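Local coordinates for L-lactate dehydrogenase (Trichomonas vaginalis, PDB 4UUL), which belongs to the lactate and malate dehydrogenases, which use NAD(H) to interconvert a 2-oxo acid and the matching 2-hydroxy acid, at residues Ile181-His186 and Glu311-Thr316; Met190-Thr195 and Asp219-Lys224; Phe257-Gly262 and Cys289-Glu294; Pro281-Ser286 and Asp319-Lys324. The protein carries 1 engineered substitution. All blocks are in the same frame, centred on the assembly; numbering follows the deposited sequence. Where two conformers were deposited one is given.

Contact 1 (Ile181-His186 and Glu311-Thr316)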
loop_
_atom_site.group_PDB
_atom_site.type_symbol
_atom_site.label_atom_id
_atom_site.label_comp_id
_atom_site.label_asym_id
_atom_site.label_seq_id
_atom_site.Cartn_x
_atom_site.Cartn_y
_atom_site.Cartn_z
ATOM N N ILE B 181 15.698 19.122 -8.350
ATOM C CA ILE B 181 15.815 19.319 -6.916
ATOM C C ILE B 181 14.679 20.207 -6.433
ATOM O O ILE B 181 14.323 21.179 -7.102
ATOM C CB ILE B 181 17.139 20.034 -6.570
ATOM C CG1 ILE B 181 18.331 19.298 -7.188
ATOM C CG2 ILE B 181 17.274 20.217 -5.053
ATOM C CD1 ILE B 181 19.577 20.146 -7.183
ATOM N N VAL B 182 14.153 19.893 -5.247
ATOM C CA VAL B 182 13.202 20.772 -4.584
ATOM C C VAL B 182 13.923 21.360 -3.371
ATOM O O VAL B 182 14.410 20.614 -2.526
ATOM C CB VAL B 182 11.947 19.980 -4.149
ATOM C CG1 VAL B 182 11.168 20.804 -3.274
ATOM C CG2 VAL B 182 11.201 19.546 -5.386
ATOM N N TRP B 183 14.075 22.685 -3.347
ATOM C CA TRP B 183 14.835 23.328 -2.284
ATOM C C TRP B 183 13.912 24.131 -1.346
ATOM O O TRP B 183 12.908 24.698 -1.798
ATOM C CB TRP B 183 15.841 24.355 -2.835
ATOM C CG TRP B 183 16.830 23.964 -3.872
ATOM C CD1 TRP B 183 16.608 23.815 -5.208
ATOM C CD2 TRP B 183 18.241 23.815 -3.681
ATOM N NE1 TRP B 183 17.796 23.576 -5.861
ATOM C CE2 TRP B 183 18.818 23.577 -4.945
ATOM C CE3 TRP B 183 19.074 23.852 -2.551
ATOM C CZ2 TRP B 183 20.183 23.404 -5.114
ATOM C CZ3 TRP B 183 20.445 23.733 -2.737
ATOM C CH2 TRP B 183 20.971 23.494 -3.998
ATOM N N GLY B 184 14.331 24.256 -0.098
ATOM C CA GLY B 184 13.748 25.248 0.780
ATOM C C GLY B 184 12.551 24.754 1.537
ATOM O O GLY B 184 12.533 23.641 2.087
ATOM N N ASN B 185 11.547 25.610 1.589
ATOM C CA ASN B 185 10.291 25.361 2.319
ATOM C C ASN B 185 9.294 24.655 1.422
ATOM O O ASN B 185 9.358 24.707 0.252
ATOM C CB ASN B 185 9.697 26.698 2.768
ATOM C CG ASN B 185 8.713 26.572 3.910
ATOM O OD1 ASN B 185 8.491 25.446 4.428
ATOM N ND2 ASN B 185 8.071 27.690 4.282
ATOM N N HIS B 186 8.266 24.115 2.029
ATOM C CA HIS B 186 6.913 23.937 1.336
ATOM C C HIS B 186 6.179 25.223 1.226
ATOM O O HIS B 186 6.647 26.259 1.715
ATOM C CB HIS B 186 6.079 22.943 2.060
ATOM C CG HIS B 186 6.454 21.561 1.620
ATOM N ND1 HIS B 186 7.028 20.638 2.455
ATOM C CD2 HIS B 186 6.401 20.967 0.399
ATOM C CE1 HIS B 186 7.219 19.505 1.800
ATOM N NE2 HIS B 186 6.938 19.715 0.529
ATOM N N GLU B 311 18.173 34.006 -5.914
ATOM C CA GLU B 311 17.052 34.784 -5.455
ATOM C C GLU B 311 15.980 33.870 -4.853
ATOM O O GLU B 311 15.431 34.163 -3.790
ATOM C CB GLU B 311 16.502 35.672 -6.591
ATOM C CG GLU B 311 15.354 36.596 -6.171
ATOM C CD GLU B 311 14.848 37.490 -7.293
ATOM O OE1 GLU B 311 15.548 37.622 -8.325
ATOM O OE2 GLU B 311 13.750 38.073 -7.133
ATOM N N LYS B 312 15.691 32.753 -5.498
ATOM C CA LYS B 312 14.674 31.841 -4.993
ATOM C C LYS B 312 15.081 31.240 -3.639
ATOM O O LYS B 312 14.262 31.117 -2.753
ATOM C CB LYS B 312 14.417 30.700 -5.986
ATOM C CG LYS B 312 13.780 31.069 -7.280
ATOM C CD LYS B 312 12.407 31.667 -7.127
ATOM C CE LYS B 312 11.394 30.605 -6.845
ATOM N NZ LYS B 312 10.023 31.211 -6.696
ATOM N N LEU B 313 16.337 30.835 -3.534
ATOM C CA LEU B 313 16.874 30.292 -2.292
ATOM C C LEU B 313 16.811 31.309 -1.161
ATOM O O LEU B 313 16.439 31.001 -0.047
ATOM C CB LEU B 313 18.329 29.789 -2.448
ATOM C CG LEU B 313 18.522 28.559 -3.321
ATOM C CD1 LEU B 313 20.002 28.252 -3.460
ATOM C CD2 LEU B 313 17.808 27.350 -2.752
ATOM N N ASP B 314 17.176 32.548 -1.466
ATOM C CA ASP B 314 17.151 33.603 -0.465
ATOM C C ASP B 314 15.731 33.865 0.004
ATOM O O ASP B 314 15.477 34.084 1.185
ATOM C CB ASP B 314 17.769 34.870 -1.053
ATOM C CG ASP B 314 19.262 34.742 -1.330
ATOM O OD1 ASP B 314 19.919 33.801 -0.846
ATOM O OD2 ASP B 314 19.757 35.622 -2.090
ATOM N N PHE B 315 14.781 33.855 -0.921
ATOM C CA PHE B 315 13.399 34.154 -0.560
ATOM C C PHE B 315 12.836 33.039 0.334
ATOM O O PHE B 315 12.136 33.291 1.315
ATOM C CB PHE B 315 12.552 34.280 -1.825
ATOM C CG PHE B 315 11.152 34.689 -1.597
ATOM C CD1 PHE B 315 10.813 36.033 -1.526
ATOM C CD2 PHE B 315 10.155 33.754 -1.492
ATOM C CE1 PHE B 315 9.501 36.427 -1.344
ATOM C CE2 PHE B 315 8.835 34.120 -1.271
ATOM C CZ PHE B 315 8.499 35.474 -1.215
ATOM N N THR B 316 13.099 31.764 0.007
ATOM C CA THR B 316 12.562 30.651 0.790
ATOM C C THR B 316 13.293 30.560 2.120
ATOM O O THR B 316 12.684 30.235 3.150
ATOM C CB THR B 316 12.554 29.351 -0.012
ATOM O OG1 THR B 316 11.729 28.387 0.673
ATOM C CG2 THR B 316 13.949 28.750 -0.153
#
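N185 and T316 share the one hydrogen bond that crosses between the two segments. The backbone N of N185 donates to T316 OG1 over 2.9 Å, and the bond is fairly straight at 163°. T316 holds its hydroxyl anti to its own backbone N (chi1 -166°), which turns OG1 to the chain leaving strand 177-183. OG1 also bonds to S189 OG, so two partners grip this buried oxygen.

The rest is apolar packing. The methyl of T316, CG2, rests 3.6 Å from CA of G184, where the chain has a positive phi. One turn earlier on the helix, L313 sends CD2 to W183. It arrives obliquely, 3.6 Å from W183 CB, and is displaced toward the rim of the indole. I181 CG2 lies on the other side of the indole plane. W183 NE1 bonds to D193 OD2, which fixes the turn of the ring.

N185 and H186 follow each other directly. H186 is the predicted proton acceptor, and its ring nitrogens bond to D132 and D158. N185 ND2 bonds to D319 OD2, on helix 307-337 like T316. The polar bonds thus fix the backbone just before the predicted catalytic histidine against helix 307-337.

Contact 2 (Met190-Thr195 and Asp219-Lys224)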
loop_
_atom_site.group_PDB
_atom_site.type_symbol
_atom_site.label_atom_id
_atom_site.label_comp_id
_atom_site.label_asym_id
_atom_site.label_seq_id
_atom_site.Cartn_x
_atom_site.Cartn_y
_atom_site.Cartn_z
ATOM N N MET B 190 8.526 27.284 -2.086
ATOM C CA MET B 190 9.297 26.119 -2.487
ATOM C C MET B 190 9.938 26.375 -3.837
ATOM O O MET B 190 9.340 26.955 -4.745
ATOM C CB MET B 190 8.382 24.946 -2.642
ATOM C CG MET B 190 9.027 23.607 -2.738
ATOM S SD MET B 190 7.846 22.240 -2.858
ATOM C CE MET B 190 7.017 22.598 -4.402
ATOM N N VAL B 191 11.174 25.898 -3.985
ATOM C CA VAL B 191 11.928 26.099 -5.214
ATOM C C VAL B 191 11.996 24.760 -5.977
ATOM O O VAL B 191 12.732 23.850 -5.573
ATOM C CB VAL B 191 13.352 26.604 -4.920
ATOM C CG1 VAL B 191 13.986 26.951 -6.261
ATOM C CG2 VAL B 191 13.338 27.797 -3.990
ATOM N N ALA B 192 11.240 24.641 -7.064
ATOM C CA ALA B 192 11.297 23.446 -7.925
ATOM C C ALA B 192 12.327 23.796 -9.019
ATOM O O ALA B 192 12.028 24.480 -10.012
ATOM C CB ALA B 192 9.911 23.135 -8.489
ATOM N N ASP B 193 13.542 23.365 -8.792
ATOM C CA ASP B 193 14.699 23.756 -9.579
ATOM C C ASP B 193 14.992 22.764 -10.696
ATOM O O ASP B 193 15.242 21.565 -10.434
ATOM C CB ASP B 193 15.891 23.815 -8.634
ATOM C CG ASP B 193 17.220 24.157 -9.310
ATOM O OD1 ASP B 193 17.217 24.788 -10.380
ATOM O OD2 ASP B 193 18.265 23.798 -8.712
ATOM N N LEU B 194 14.912 23.241 -11.924
ATOM C CA LEU B 194 15.275 22.499 -13.104
ATOM C C LEU B 194 16.607 22.906 -13.669
ATOM O O LEU B 194 16.989 22.383 -14.722
ATOM C CB LEU B 194 14.194 22.648 -14.174
ATOM C CG LEU B 194 12.805 22.144 -13.790
ATOM C CD1 LEU B 194 11.818 22.247 -14.974
ATOM C CD2 LEU B 194 12.819 20.719 -13.163
ATOM N N THR B 195 17.287 23.864 -13.054
ATOM C CA THR B 195 18.518 24.426 -13.659
ATOM C C THR B 195 19.732 23.507 -13.647
ATOM O O THR B 195 20.686 23.770 -14.377
ATOM C CB THR B 195 18.900 25.783 -13.068
ATOM O OG1 THR B 195 19.338 25.616 -11.736
ATOM C CG2 THR B 195 17.746 26.739 -13.114
ATOM N N ASP B 219 7.613 29.400 -15.256
ATOM C CA ASP B 219 6.273 29.793 -14.870
ATOM C C ASP B 219 5.276 28.623 -14.817
ATOM O O ASP B 219 4.793 28.252 -13.735
ATOM C CB ASP B 219 5.750 30.872 -15.798
ATOM C CG ASP B 219 4.475 31.472 -15.283
ATOM O OD1 ASP B 219 4.553 32.262 -14.313
ATOM O OD2 ASP B 219 3.394 31.118 -15.809
ATOM N N THR B 220 4.968 28.038 -15.969
ATOM C CA THR B 220 3.985 26.963 -16.043
ATOM C C THR B 220 4.330 25.774 -15.140
ATOM O O THR B 220 3.448 25.228 -14.454
ATOM C CB THR B 220 3.892 26.393 -17.458
ATOM O OG1 THR B 220 3.579 27.439 -18.379
ATOM C CG2 THR B 220 2.823 25.295 -17.525
ATOM N N PHE B 221 5.587 25.344 -15.172
ATOM C CA PHE B 221 5.986 24.136 -14.472
ATOM C C PHE B 221 5.666 24.271 -12.977
ATOM O O PHE B 221 4.989 23.415 -12.420
ATOM C CB PHE B 221 7.454 23.850 -14.750
ATOM C CG PHE B 221 8.065 22.873 -13.824
ATOM C CD1 PHE B 221 7.821 21.522 -13.944
ATOM C CD2 PHE B 221 8.933 23.314 -12.864
ATOM C CE1 PHE B 221 8.414 20.634 -13.046
ATOM C CE2 PHE B 221 9.531 22.453 -12.015
ATOM C CZ PHE B 221 9.254 21.129 -12.072
ATOM N N PHE B 222 6.064 25.366 -12.336
ATOM C CA PHE B 222 5.789 25.492 -10.887
ATOM C C PHE B 222 4.298 25.596 -10.602
ATOM O O PHE B 222 3.798 25.132 -9.551
ATOM C CB PHE B 222 6.523 26.685 -10.260
ATOM C CG PHE B 222 6.339 26.799 -8.757
ATOM C CD1 PHE B 222 6.927 25.888 -7.904
ATOM C CD2 PHE B 222 5.573 27.817 -8.208
ATOM C CE1 PHE B 222 6.778 25.994 -6.533
ATOM C CE2 PHE B 222 5.424 27.921 -6.841
ATOM C CZ PHE B 222 6.025 26.999 -6.005
ATOM N N LYS B 223 3.554 26.190 -11.523
ATOM C CA LYS B 223 2.114 26.266 -11.344
ATOM C C LYS B 223 1.508 24.872 -11.342
ATOM O O LYS B 223 0.629 24.581 -10.532
ATOM C CB LYS B 223 1.478 27.108 -12.433
ATOM C CG LYS B 223 1.723 28.591 -12.225
ATOM C CD LYS B 223 1.083 29.393 -13.323
ATOM C CE LYS B 223 1.345 30.870 -13.159
ATOM N NZ LYS B 223 0.763 31.604 -14.303
ATOM N N LYS B 224 1.964 24.015 -12.247
ATOM C CA LYS B 224 1.433 22.663 -12.307
ATOM C C LYS B 224 1.766 21.935 -11.020
ATOM O O LYS B 224 0.877 21.318 -10.412
ATOM C CB LYS B 224 2.017 21.911 -13.494
ATOM C CG LYS B 224 1.520 22.441 -14.822
ATOM C CD LYS B 224 2.222 21.781 -15.998
ATOM C CE LYS B 224 1.352 20.762 -16.685
ATOM N NZ LYS B 224 1.995 20.306 -17.964
#
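L194 and F221 make the CH-pi contact of this pair. The CD1 methyl of L194 stands 3.8 Å from the centroid of the F221 ring, only 12° off the ring normal. CD1 lies over the ring centre; the two side chains come from opposite directions. F221 CG is anti to its backbone N (chi1 165°), which carries the ring off the helix toward the strand.

Plain apolar packing centres on A192. Its CB touches both phenylalanines. It is 3.6 Å from F221 CE2, on an oblique approach. It also meets the edge of the F222 ring, 4.1 Å from F222 CD1. A192 O lies in the plane of the F221 ring, at its edge.

F222 turns its far end to M190. M190 O comes obliquely to within 3.3 Å of F222 CE1. M190 has two conformers, so the touch of its CE on F222 CE1 (4.0 Å in one of them) is uncertain.

No hydrogen bond crosses between the segments. D193 OD1 accepts from T195 N (2.8 Å) in an Asx turn, and T195 OG1 donates to its syn lone pair. This turn ends the strand beside L194.

Helix 214-236 therefore lies against one side of strand 191-193, an edge strand of its antiparallel sheet. Helix 156-170 packs on F221 through A162, E165 and V166, and K224 forms a salt bridge with E165. V191 and D193 point the other way, to helix 307-337.

Contact 3 (Phe257-Gly262 and Cys289-Glu294)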
loop_
_atom_site.group_PDB
_atom_site.type_symbol
_atom_site.label_atom_id
_atom_site.label_comp_id
_atom_site.label_asym_id
_atom_site.label_seq_id
_atom_site.Cartn_x
_atom_site.Cartn_y
_atom_site.Cartn_z
ATOM N N PHE B 257 19.460 3.257 5.221
ATOM C CA PHE B 257 20.392 2.308 4.580
ATOM C C PHE B 257 21.236 2.884 3.465
ATOM O O PHE B 257 22.133 2.202 2.959
ATOM C CB PHE B 257 19.650 1.064 4.072
ATOM C CG PHE B 257 18.840 0.394 5.139
ATOM C CD1 PHE B 257 19.476 -0.238 6.193
ATOM C CD2 PHE B 257 17.458 0.430 5.114
ATOM C CE1 PHE B 257 18.764 -0.812 7.199
ATOM C CE2 PHE B 257 16.735 -0.179 6.136
ATOM C CZ PHE B 257 17.398 -0.791 7.158
ATOM N N GLY B 258 21.010 4.150 3.118
ATOM C CA GLY B 258 21.820 4.796 2.100
ATOM C C GLY B 258 21.165 4.893 0.749
ATOM O O GLY B 258 20.254 4.138 0.425
ATOM N N THR B 259 21.593 5.885 -0.017
ATOM C CA THR B 259 21.119 6.074 -1.380
ATOM C C THR B 259 22.025 5.382 -2.386
ATOM O O THR B 259 23.150 4.984 -2.052
ATOM C CB THR B 259 21.030 7.577 -1.683
ATOM O OG1 THR B 259 22.281 8.210 -1.361
ATOM C CG2 THR B 259 19.918 8.213 -0.897
ATOM N N ALA B 260 21.519 5.256 -3.613
ATOM C CA ALA B 260 22.176 4.524 -4.693
ATOM C C ALA B 260 23.136 5.432 -5.453
ATOM O O ALA B 260 23.041 6.632 -5.354
ATOM C CB ALA B 260 21.121 3.977 -5.643
ATOM N N PRO B 261 24.100 4.866 -6.186
ATOM C CA PRO B 261 25.060 5.722 -6.899
ATOM C C PRO B 261 24.328 6.684 -7.835
ATOM O O PRO B 261 23.453 6.289 -8.598
ATOM C CB PRO B 261 25.921 4.730 -7.681
ATOM C CG PRO B 261 25.813 3.452 -6.889
ATOM C CD PRO B 261 24.405 3.438 -6.391
ATOM N N GLY B 262 24.660 7.963 -7.724
ATOM C CA GLY B 262 24.088 8.958 -8.604
ATOM C C GLY B 262 22.746 9.481 -8.119
ATOM O O GLY B 262 22.238 10.493 -8.624
ATOM N N CYS B 289 20.215 15.827 -1.423
ATOM C CA CYS B 289 20.953 14.999 -0.491
ATOM C C CYS B 289 21.290 13.626 -1.036
ATOM O O CYS B 289 20.589 13.086 -1.918
ATOM C CB CYS B 289 20.164 14.807 0.817
ATOM S SG CYS B 289 19.915 16.328 1.779
ATOM N N ASN B 290 22.342 13.056 -0.480
ATOM C CA ASN B 290 22.523 11.627 -0.536
ATOM C C ASN B 290 22.710 11.092 0.886
ATOM O O ASN B 290 22.725 11.885 1.844
ATOM C CB ASN B 290 23.616 11.219 -1.533
ATOM C CG ASN B 290 24.924 11.839 -1.290
ATOM O OD1 ASN B 290 25.362 12.059 -0.158
ATOM N ND2 ASN B 290 25.642 12.064 -2.405
ATOM N N VAL B 291 22.705 9.774 1.049
ATOM C CA VAL B 291 22.811 9.205 2.398
ATOM C C VAL B 291 23.852 8.096 2.313
ATOM O O VAL B 291 23.829 7.282 1.386
ATOM C CB VAL B 291 21.472 8.621 2.904
ATOM C CG1 VAL B 291 21.645 8.179 4.342
ATOM C CG2 VAL B 291 20.392 9.647 2.792
ATOM N N ASP B 292 24.801 8.088 3.227
ATOM C CA ASP B 292 25.837 7.069 3.175
ATOM C C ASP B 292 25.376 5.775 3.814
ATOM O O ASP B 292 24.261 5.692 4.324
ATOM C CB ASP B 292 27.146 7.592 3.772
ATOM C CG ASP B 292 27.073 7.902 5.253
ATOM O OD1 ASP B 292 26.273 7.302 5.969
ATOM O OD2 ASP B 292 27.906 8.717 5.709
ATOM N N LYS B 293 26.186 4.735 3.729
ATOM C CA LYS B 293 25.800 3.413 4.205
ATOM C C LYS B 293 25.637 3.383 5.717
ATOM O O LYS B 293 25.043 2.459 6.264
ATOM C CB LYS B 293 26.827 2.364 3.772
ATOM C CG LYS B 293 26.998 2.275 2.284
ATOM C CD LYS B 293 25.727 1.856 1.577
ATOM C CE LYS B 293 25.978 1.592 0.090
ATOM N NZ LYS B 293 24.869 2.116 -0.766
ATOM N N GLU B 294 26.123 4.415 6.397
ATOM C CA GLU B 294 25.929 4.499 7.836
ATOM C C GLU B 294 24.668 5.294 8.208
ATOM O O GLU B 294 24.392 5.528 9.388
ATOM C CB GLU B 294 27.141 5.123 8.488
ATOM C CG GLU B 294 28.437 4.267 8.415
ATOM C CD GLU B 294 29.062 4.207 7.025
ATOM O OE1 GLU B 294 29.132 5.247 6.324
ATOM O OE2 GLU B 294 29.489 3.109 6.619
HETATM O O HOH W 1 23.475 0.371 4.792
HETATM O O HOH W 2 22.318 1.654 -0.012
HETATM O O HOH W 3 24.802 4.883 0.262
HETATM O O HOH W 4 25.388 3.877 -3.265
#
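T259 points its side chain at V291, and the two side chains cross at about a right angle. OG1 of T259 sits between its own backbone N and carbonyl carbon (chi1 52°). From there it accepts from V291 N over 2.9 Å, in a nearly straight bond of 171°. The methyl CG2 of T259 lies to the side, 4.0 Å from V291 CG2. On the backbone, T259 N donates to V291 O over 3.0 Å. V291 is thus bonded at both its N and its O by one residue, with the threonine hydroxyl taking the role usually played by a backbone carbonyl.

This pairing carries on, past strand 265-270, the bonding along that edge of strand 284-291, the middle strand of the antiparallel sheet 265-270, 284-291 and 297-299. It lies next to the backbone bonding of C289 with L265. G258 is the first residue to leave helix 242-257, with a positive phi, and its CA packs against V291 O at 3.3 Å.

K293 points its CB away, but its chain bends at chi2 (-62°) and chi4 and folds back over the loop. CD comes to 3.9 Å from F257 O. NZ is held through waters rather than by a direct bond. One water links it to F257 O and another to T259 O, while a third joins K293 NZ, T259 O and V291 O.

Contact 4 (Pro281-Ser286 and Asp319-Lys324)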
loop_
_atom_site.group_PDB
_atom_site.type_symbol
_atom_site.label_atom_id
_atom_site.label_comp_id
_atom_site.label_asym_id
_atom_site.label_seq_id
_atom_site.Cartn_x
_atom_site.Cartn_y
_atom_site.Cartn_z
ATOM N N PRO B 281 22.304 28.606 8.994
ATOM C CA PRO B 281 21.825 27.662 10.010
ATOM C C PRO B 281 20.668 28.216 10.785
ATOM O O PRO B 281 20.518 29.436 10.932
ATOM C CB PRO B 281 23.029 27.479 10.916
ATOM C CG PRO B 281 24.223 27.856 10.049
ATOM C CD PRO B 281 23.747 28.942 9.163
ATOM N N GLY B 282 19.807 27.306 11.242
ATOM C CA GLY B 282 18.754 27.663 12.184
ATOM C C GLY B 282 17.343 27.288 11.757
ATOM O O GLY B 282 16.433 27.498 12.543
ATOM N N VAL B 283 17.171 26.772 10.542
ATOM C CA VAL B 283 15.891 26.291 10.068
ATOM C C VAL B 283 16.105 24.884 9.479
ATOM O O VAL B 283 17.239 24.407 9.398
ATOM C CB VAL B 283 15.255 27.214 9.040
ATOM C CG1 VAL B 283 14.860 28.547 9.668
ATOM C CG2 VAL B 283 16.161 27.424 7.832
ATOM N N VAL B 284 15.002 24.266 9.070
ATOM C CA VAL B 284 14.983 22.988 8.358
ATOM C C VAL B 284 14.665 23.340 6.914
ATOM O O VAL B 284 13.654 23.994 6.632
ATOM C CB VAL B 284 13.978 22.029 8.997
ATOM C CG1 VAL B 284 13.776 20.770 8.125
ATOM C CG2 VAL B 284 14.396 21.684 10.399
ATOM N N PHE B 285 15.531 22.913 5.983
ATOM C CA PHE B 285 15.539 23.429 4.614
ATOM C C PHE B 285 15.747 22.239 3.678
ATOM O O PHE B 285 16.614 21.404 3.946
ATOM C CB PHE B 285 16.716 24.415 4.542
ATOM C CG PHE B 285 16.780 25.279 3.290
ATOM C CD1 PHE B 285 17.304 24.796 2.079
ATOM C CD2 PHE B 285 16.389 26.606 3.351
ATOM C CE1 PHE B 285 17.378 25.602 0.979
ATOM C CE2 PHE B 285 16.474 27.404 2.229
ATOM C CZ PHE B 285 16.952 26.930 1.055
ATOM N N SER B 286 14.940 22.143 2.610
ATOM C CA SER B 286 15.132 21.053 1.681
ATOM C C SER B 286 16.356 21.293 0.799
ATOM O O SER B 286 16.522 22.374 0.207
ATOM C CB SER B 286 13.881 20.862 0.812
ATOM O OG SER B 286 14.064 19.730 -0.021
ATOM N N ASP B 319 11.611 33.123 4.232
ATOM C CA ASP B 319 10.297 32.585 4.584
ATOM C C ASP B 319 10.408 31.614 5.756
ATOM O O ASP B 319 9.633 31.709 6.725
ATOM C CB ASP B 319 9.732 31.884 3.365
ATOM C CG ASP B 319 8.381 31.354 3.528
ATOM O OD1 ASP B 319 7.557 31.984 4.193
ATOM O OD2 ASP B 319 8.079 30.269 2.943
ATOM N N LEU B 320 11.386 30.716 5.731
ATOM C CA LEU B 320 11.540 29.759 6.834
ATOM C C LEU B 320 11.886 30.427 8.135
ATOM O O LEU B 320 11.353 30.038 9.172
ATOM C CB LEU B 320 12.569 28.717 6.466
ATOM C CG LEU B 320 12.061 27.650 5.506
ATOM C CD1 LEU B 320 13.238 27.012 4.774
ATOM C CD2 LEU B 320 11.252 26.632 6.246
ATOM N N PHE B 321 12.758 31.431 8.110
ATOM C CA PHE B 321 13.092 32.098 9.354
ATOM C C PHE B 321 11.853 32.815 9.903
ATOM O O PHE B 321 11.638 32.899 11.117
ATOM C CB PHE B 321 14.300 33.057 9.176
ATOM C CG PHE B 321 15.605 32.319 9.285
ATOM C CD1 PHE B 321 16.169 32.032 10.524
ATOM C CD2 PHE B 321 16.223 31.827 8.147
ATOM C CE1 PHE B 321 17.341 31.303 10.658
ATOM C CE2 PHE B 321 17.376 31.052 8.249
ATOM C CZ PHE B 321 17.946 30.820 9.491
ATOM N N HIS B 322 11.059 33.385 9.020
ATOM C CA HIS B 322 9.810 34.032 9.435
ATOM C C HIS B 322 8.820 33.033 10.052
ATOM O O HIS B 322 8.217 33.320 11.084
ATOM C CB HIS B 322 9.200 34.749 8.256
ATOM C CG HIS B 322 7.998 35.514 8.626
ATOM N ND1 HIS B 322 8.002 36.453 9.632
ATOM C CD2 HIS B 322 6.730 35.453 8.170
ATOM C CE1 HIS B 322 6.787 36.933 9.783
ATOM N NE2 HIS B 322 6.001 36.364 8.893
ATOM N N GLU B 323 8.644 31.875 9.444
ATOM C CA GLU B 323 7.744 30.896 10.016
ATOM C C GLU B 323 8.198 30.465 11.416
ATOM O O GLU B 323 7.403 30.273 12.337
ATOM C CB GLU B 323 7.594 29.641 9.168
ATOM C CG GLU B 323 6.951 29.852 7.808
ATOM C CD GLU B 323 6.499 28.540 7.180
ATOM O OE1 GLU B 323 6.716 27.446 7.771
ATOM O OE2 GLU B 323 5.899 28.582 6.111
ATOM N N LYS B 324 9.509 30.293 11.556
ATOM C CA LYS B 324 10.090 29.942 12.836
ATOM C C LYS B 324 9.749 31.005 13.877
ATOM O O LYS B 324 9.390 30.684 14.996
ATOM C CB LYS B 324 11.613 29.753 12.687
ATOM C CG LYS B 324 12.313 29.427 13.978
ATOM C CD LYS B 324 13.802 29.297 13.775
ATOM C CE LYS B 324 14.563 29.040 15.034
ATOM N NZ LYS B 324 16.040 29.064 14.825
#
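The first torsions of V283 and F321 bring them together. V283 has CG1 beside its backbone N (chi1 -67°), and F321 has its ring likewise beside the backbone N (chi1 -84°). The two side chains cross at about a right angle. V283 CG1 stands 3.6 Å from the centroid of the F321 ring, almost exactly on the normal, a CH-pi contact over the face. P281 O lies in the plane of the same ring, at its edge, 3.3 Å from F321 CZ.

K324 is fully extended and reaches past this ring to the loop. Its NZ donates to G282 O over 2.8 Å, in the carbonyl plane and on a lone pair. E137 OE2 makes a long, weak ion pair with the same NZ.

L320 serves the other end of the contact. Its CB packs against V283 CG1, 3.9 Å away. Its CD1 touches F285 CD2 at 3.5 Å and lies near V284 O. That carbonyl is a buried acceptor, and N133 ND2 bonds to it.

The face of helix 307-337 that carries L320, F321 and K324 thus packs on the start of strand 284-291 and the loop before it. This is helix-on-sheet packing of the alpha/beta C-terminal domain of lactate and malate dehydrogenases. The predicted active-site histidine, H186, lies about 8 Å from L320, side chain to side chain.

How the contacts relate
Along the chain, contact 1 opens at 181-186. Contact 2 opens at 190-195 and closes at 219-224, so it is nested inside the loop of contact 1. Contact 3 opens at 257-262, contact 4 at 281-286. Contact 3 closes at 289-294, crossing contact 4, and is also nested inside contact 1. Helix 307-337 then closes contact 1 and, further on, contact 4, and these two cross. Contacts 1 and 2 use neighbouring strands of one sheet, joined by backbone bonds. Contacts 3 and 4 share strand 284-291. V182 and G184 bond to S286, tying contact 1 to contact 4. Contact 3 stands apart, on the surface.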